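Long-range contact in hypothetical protein VC1899 (Vibrio cholerae, PDB 1XMX), which is of unknown function but carries a Card1-like endonuclease domain of the PD-(D/E)XK clan and probably binds nucleic acid: residues Ala337-His349 and Leu358-Asp370. Sequence-based numbering, arbitrary orientation.
Sequences ARAMLVSFRPLRH and LGLALIGPDELKD
Ile363, in the short strand 361-363, lies against Met340 and Val342 of strand 338-343. The two strands run parallel, and four straight backbone bonds join them, from Ala361 N to Ala339 O at one end to Ser343 N and Ile363 O, 2.8 Å apart, at the other. Ile363 has the largest buried area of the contact. Its CG1 stands anti to the carbonyl carbon (chi1 -63°) and carries CD1 to 3.8 Å from Met340 SD. The unbranched methionine is extended through chi1 and chi2 and then bends at chi3 (-77°), which lets Met340 CE touch both Ile363 CD1 and, at 3.9 Å, Ala361 CB. Ala361 has only a methyl, and Met340 CE can lie against it while SD lies against Ile363. Beta-branched Ile363 and Val342, on the same face, suit the extended strand backbone.

Beyond the last bond the strand pairing stops at Pro365, which has the next largest area buried by the contact. Lacking an N-H, it cannot continue the pairing with Ser343 O. Instead its ring fits into the bend of residues 344-346, with CB 3.3 Å from Phe344 O and CG 3.5 Å from Pro346 N. Leu368 follows, setting CD2 against Val342 CG1 at 3.7 Å.

Leu362 points to the other face, beside Leu341 and in the same direction, its CD2 3.8 Å from Leu341 CB. Leu347 slides past it the opposite way and brings CD1 to 3.6 Å from Gly364 CA, a close approach that the absence of a side chain on Gly364 permits.

The pair forms a beta-alpha-beta unit with the intervening helix 349-358. Strand 338-343 also pairs in parallel with strand 303-310; helix 321-333 packs on Ala339 and Leu341, while helix 371-380 covers Met340, Ala361 and Ile363, and helix 181-201 meets Phe344 and Pro365.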
loop_
_atom_site.group_PDB
_atom_site.type_symbol
_atom_site.label_atom_id
_atom_site.label_comp_id
_atom_site.label_asym_id
_atom_site.label_seq_id
_atom_site.Cartn_x
_atom_site.Cartn_y
_atom_site.Cartn_z
ATOM N N ALA A 337 -2.648 -4.838 6.242
ATOM C CA ALA A 337 -2.571 -4.538 4.796
ATOM C C ALA A 337 -3.614 -5.321 3.963
ATOM O O ALA A 337 -4.081 -6.421 4.326
ATOM C CB ALA A 337 -1.169 -4.681 4.244
ATOM N N ARG A 338 -4.046 -4.707 2.875
ATOM C CA ARG A 338 -5.074 -5.317 2.012
ATOM C C ARG A 338 -4.615 -5.322 0.561
ATOM O O ARG A 338 -3.885 -4.444 0.137
ATOM C CB ARG A 338 -6.383 -4.567 2.140
ATOM C CG ARG A 338 -7.124 -5.113 3.337
ATOM C CD ARG A 338 -8.166 -4.243 4.028
ATOM N NE ARG A 338 -8.826 -3.227 3.223
ATOM C CZ ARG A 338 -9.995 -3.343 2.580
ATOM N NH1 ARG A 338 -10.711 -4.477 2.543
ATOM N NH2 ARG A 338 -10.414 -2.292 1.942
ATOM N N ALA A 339 -5.051 -6.317 -0.193
ATOM C CA ALA A 339 -4.665 -6.392 -1.593
ATOM C C ALA A 339 -5.800 -6.846 -2.515
ATOM O O ALA A 339 -6.655 -7.661 -2.175
ATOM C CB ALA A 339 -3.371 -7.281 -1.786
ATOM N N MET A 340 -5.739 -6.317 -3.722
ATOM C CA MET A 340 -6.733 -6.570 -4.733
ATOM C C MET A 340 -6.046 -7.003 -6.059
ATOM O O MET A 340 -4.972 -6.506 -6.406
ATOM C CB MET A 340 -7.432 -5.247 -4.970
ATOM C CG MET A 340 -8.250 -5.267 -6.225
ATOM S SD MET A 340 -9.275 -3.830 -6.469
ATOM C CE MET A 340 -10.652 -4.171 -5.293
ATOM N N LEU A 341 -6.675 -7.899 -6.805
ATOM C CA LEU A 341 -6.220 -8.137 -8.200
ATOM C C LEU A 341 -7.276 -7.608 -9.154
ATOM O O LEU A 341 -8.436 -7.998 -9.072
ATOM C CB LEU A 341 -5.934 -9.624 -8.438
ATOM C CG LEU A 341 -5.685 -10.120 -9.855
ATOM C CD1 LEU A 341 -4.446 -9.452 -10.444
ATOM C CD2 LEU A 341 -5.524 -11.668 -9.825
ATOM N N VAL A 342 -6.882 -6.678 -10.033
ATOM C CA VAL A 342 -7.788 -6.238 -11.100
ATOM C C VAL A 342 -7.382 -6.989 -12.388
ATOM O O VAL A 342 -6.226 -6.915 -12.798
ATOM C CB VAL A 342 -7.749 -4.700 -11.292
ATOM C CG1 VAL A 342 -8.624 -4.289 -12.508
ATOM C CG2 VAL A 342 -8.188 -3.973 -9.938
ATOM N N SER A 343 -8.321 -7.718 -12.987
ATOM C CA SER A 343 -8.025 -8.584 -14.113
ATOM C C SER A 343 -8.924 -8.208 -15.290
ATOM O O SER A 343 -10.134 -8.127 -15.141
ATOM C CB SER A 343 -8.263 -10.053 -13.746
ATOM O OG SER A 343 -7.861 -10.895 -14.828
ATOM N N PHE A 344 -8.299 -7.943 -16.437
ATOM C CA PHE A 344 -8.980 -7.643 -17.666
ATOM C C PHE A 344 -9.617 -8.897 -18.261
ATOM O O PHE A 344 -10.686 -8.812 -18.909
ATOM C CB PHE A 344 -7.970 -7.012 -18.627
ATOM C CG PHE A 344 -8.517 -6.719 -20.015
ATOM C CD1 PHE A 344 -9.444 -5.695 -20.216
ATOM C CD2 PHE A 344 -8.075 -7.430 -21.101
ATOM C CE1 PHE A 344 -9.943 -5.412 -21.496
ATOM C CE2 PHE A 344 -8.566 -7.153 -22.366
ATOM C CZ PHE A 344 -9.503 -6.146 -22.565
ATOM N N ARG A 345 -9.004 -10.061 -18.015
ATOM C CA ARG A 345 -9.503 -11.306 -18.532
ATOM C C ARG A 345 -10.293 -12.077 -17.485
ATOM O O ARG A 345 -10.051 -11.929 -16.312
ATOM C CB ARG A 345 -8.331 -12.154 -19.064
ATOM C CG ARG A 345 -7.489 -11.494 -20.229
ATOM C CD ARG A 345 -7.866 -12.028 -21.631
ATOM N NE ARG A 345 -9.135 -11.481 -22.167
ATOM C CZ ARG A 345 -10.169 -12.198 -22.644
ATOM N NH1 ARG A 345 -10.115 -13.525 -22.702
ATOM N NH2 ARG A 345 -11.278 -11.588 -23.070
ATOM N N PRO A 346 -11.231 -12.938 -17.924
ATOM C CA PRO A 346 -12.100 -13.714 -17.026
ATOM C C PRO A 346 -11.278 -14.466 -15.994
ATOM O O PRO A 346 -10.156 -14.834 -16.253
ATOM C CB PRO A 346 -12.798 -14.704 -17.966
ATOM C CG PRO A 346 -12.723 -14.046 -19.325
ATOM C CD PRO A 346 -11.519 -13.180 -19.348
ATOM N N LEU A 347 -11.833 -14.680 -14.809
ATOM C CA LEU A 347 -11.114 -15.431 -13.792
ATOM C C LEU A 347 -11.736 -16.819 -13.609
ATOM O O LEU A 347 -12.931 -16.955 -13.416
ATOM C CB LEU A 347 -11.109 -14.656 -12.482
ATOM C CG LEU A 347 -11.062 -13.135 -12.649
ATOM C CD1 LEU A 347 -12.439 -12.470 -12.289
ATOM C CD2 LEU A 347 -9.921 -12.587 -11.840
ATOM N N ARG A 348 -10.920 -17.850 -13.726
ATOM C CA ARG A 348 -11.381 -19.215 -13.515
ATOM C C ARG A 348 -11.901 -19.382 -12.049
ATOM O O ARG A 348 -11.500 -18.616 -11.164
ATOM C CB ARG A 348 -10.227 -20.137 -13.913
ATOM C CG ARG A 348 -10.304 -21.586 -13.507
ATOM C CD ARG A 348 -8.914 -22.181 -13.668
ATOM N NE ARG A 348 -8.293 -21.798 -14.943
ATOM C CZ ARG A 348 -7.182 -21.065 -15.052
ATOM N NH1 ARG A 348 -6.564 -20.619 -13.951
ATOM N NH2 ARG A 348 -6.672 -20.789 -16.261
ATOM N N HIS A 349 -12.832 -20.306 -11.803
ATOM C CA HIS A 349 -13.398 -20.449 -10.458
ATOM C C HIS A 349 -12.413 -20.837 -9.355
ATOM O O HIS A 349 -12.583 -20.433 -8.204
ATOM C CB HIS A 349 -14.641 -21.335 -10.399
ATOM C CG HIS A 349 -15.850 -20.589 -9.934
ATOM N ND1 HIS A 349 -16.120 -20.364 -8.596
ATOM C CD2 HIS A 349 -16.819 -19.941 -10.624
ATOM C CE1 HIS A 349 -17.225 -19.641 -8.489
ATOM N NE2 HIS A 349 -17.661 -19.363 -9.706
ATOM N N LEU A 358 -7.530 -16.817 0.476
ATOM C CA LEU A 358 -6.454 -15.898 0.849
ATOM C C LEU A 358 -6.897 -14.472 1.314
ATOM O O LEU A 358 -6.054 -13.675 1.685
ATOM C CB LEU A 358 -5.497 -15.730 -0.342
ATOM C CG LEU A 358 -4.311 -16.711 -0.541
ATOM C CD1 LEU A 358 -4.335 -17.922 0.380
ATOM C CD2 LEU A 358 -4.010 -17.105 -2.017
ATOM N N GLY A 359 -8.179 -14.120 1.219
ATOM C CA GLY A 359 -8.612 -12.763 1.602
ATOM C C GLY A 359 -8.195 -11.670 0.612
ATOM O O GLY A 359 -7.949 -10.527 1.012
ATOM N N LEU A 360 -8.117 -11.999 -0.691
ATOM C CA LEU A 360 -7.691 -11.018 -1.727
ATOM C C LEU A 360 -8.966 -10.580 -2.412
ATOM O O LEU A 360 -9.852 -11.398 -2.695
ATOM C CB LEU A 360 -6.708 -11.649 -2.777
ATOM C CG LEU A 360 -5.337 -12.024 -2.190
ATOM C CD1 LEU A 360 -4.478 -12.957 -3.147
ATOM C CD2 LEU A 360 -4.576 -10.782 -1.890
ATOM N N ALA A 361 -9.088 -9.289 -2.680
ATOM C CA ALA A 361 -10.279 -8.814 -3.382
ATOM C C ALA A 361 -10.047 -9.013 -4.895
ATOM O O ALA A 361 -8.898 -9.037 -5.360
ATOM C CB ALA A 361 -10.497 -7.300 -3.036
ATOM N N LEU A 362 -11.120 -9.111 -5.667
ATOM C CA LEU A 362 -10.989 -9.239 -7.127
ATOM C C LEU A 362 -11.888 -8.238 -7.857
ATOM O O LEU A 362 -13.037 -8.015 -7.460
ATOM C CB LEU A 362 -11.384 -10.661 -7.606
ATOM C CG LEU A 362 -10.479 -11.824 -7.236
ATOM C CD1 LEU A 362 -10.980 -13.092 -7.866
ATOM C CD2 LEU A 362 -9.047 -11.580 -7.633
ATOM N N ILE A 363 -11.376 -7.694 -8.949
ATOM C CA ILE A 363 -12.258 -7.075 -9.945
ATOM C C ILE A 363 -11.967 -7.686 -11.346
ATOM O O ILE A 363 -10.884 -7.494 -11.921
ATOM C CB ILE A 363 -12.141 -5.539 -9.989
ATOM C CG1 ILE A 363 -12.586 -4.906 -8.649
ATOM C CG2 ILE A 363 -13.019 -4.962 -11.091
ATOM C CD1 ILE A 363 -12.367 -3.338 -8.636
ATOM N N GLY A 364 -12.921 -8.427 -11.866
ATOM C CA GLY A 364 -12.746 -8.979 -13.198
ATOM C C GLY A 364 -13.466 -8.186 -14.277
ATOM O O GLY A 364 -14.046 -7.086 -14.026
ATOM N N PRO A 365 -13.425 -8.735 -15.513
ATOM C CA PRO A 365 -13.942 -8.034 -16.694
ATOM C C PRO A 365 -15.388 -7.599 -16.543
ATOM O O PRO A 365 -15.757 -6.538 -16.997
ATOM C CB PRO A 365 -13.790 -9.078 -17.823
ATOM C CG PRO A 365 -13.504 -10.389 -17.136
ATOM C CD PRO A 365 -12.840 -10.050 -15.847
ATOM N N ASP A 366 -16.216 -8.408 -15.912
ATOM C CA ASP A 366 -17.630 -8.098 -15.827
ATOM C C ASP A 366 -17.839 -6.809 -15.015
ATOM O O ASP A 366 -18.700 -5.950 -15.343
ATOM C CB ASP A 366 -18.380 -9.283 -15.216
ATOM C CG ASP A 366 -18.410 -10.508 -16.148
ATOM O OD1 ASP A 366 -18.255 -10.352 -17.398
ATOM O OD2 ASP A 366 -18.583 -11.635 -15.621
ATOM N N GLU A 367 -17.008 -6.640 -13.992
ATOM C CA GLU A 367 -17.151 -5.521 -13.083
ATOM C C GLU A 367 -16.274 -4.355 -13.433
ATOM O O GLU A 367 -16.332 -3.307 -12.779
ATOM C CB GLU A 367 -16.836 -6.022 -11.699
ATOM C CG GLU A 367 -17.589 -7.304 -11.519
ATOM C CD GLU A 367 -16.934 -8.168 -10.518
ATOM O OE1 GLU A 367 -17.233 -7.882 -9.332
ATOM O OE2 GLU A 367 -16.129 -9.080 -10.922
ATOM N N LEU A 368 -15.458 -4.521 -14.463
ATOM C CA LEU A 368 -14.625 -3.399 -14.880
ATOM C C LEU A 368 -15.402 -2.169 -15.333
ATOM O O LEU A 368 -14.908 -1.025 -15.221
ATOM C CB LEU A 368 -13.624 -3.821 -15.949
ATOM C CG LEU A 368 -12.347 -4.493 -15.498
ATOM C CD1 LEU A 368 -11.594 -4.801 -16.785
ATOM C CD2 LEU A 368 -11.535 -3.535 -14.593
ATOM N N LYS A 369 -16.606 -2.385 -15.830
ATOM C CA LYS A 369 -17.468 -1.247 -16.181
ATOM C C LYS A 369 -17.970 -0.498 -14.923
ATOM O O LYS A 369 -18.436 0.621 -15.016
ATOM C CB LYS A 369 -18.619 -1.648 -17.117
ATOM C CG LYS A 369 -19.444 -2.799 -16.635
ATOM C CD LYS A 369 -19.390 -3.981 -17.682
ATOM C CE LYS A 369 -20.258 -3.721 -18.936
ATOM N NZ LYS A 369 -19.518 -4.036 -20.225
ATOM N N ASP A 370 -17.823 -1.100 -13.743
ATOM C CA ASP A 370 -18.069 -0.381 -12.498
ATOM C C ASP A 370 -16.805 -0.221 -11.638
ATOM O O ASP A 370 -16.836 -0.377 -10.442
ATOM C CB ASP A 370 -19.142 -1.107 -11.774
ATOM C CG ASP A 370 -20.432 -1.083 -12.548
ATOM O OD1 ASP A 370 -20.981 0.017 -12.766
ATOM O OD2 ASP A 370 -20.882 -2.155 -12.976
HETATM O O HOH W 1 -6.515 -8.479 1.296
#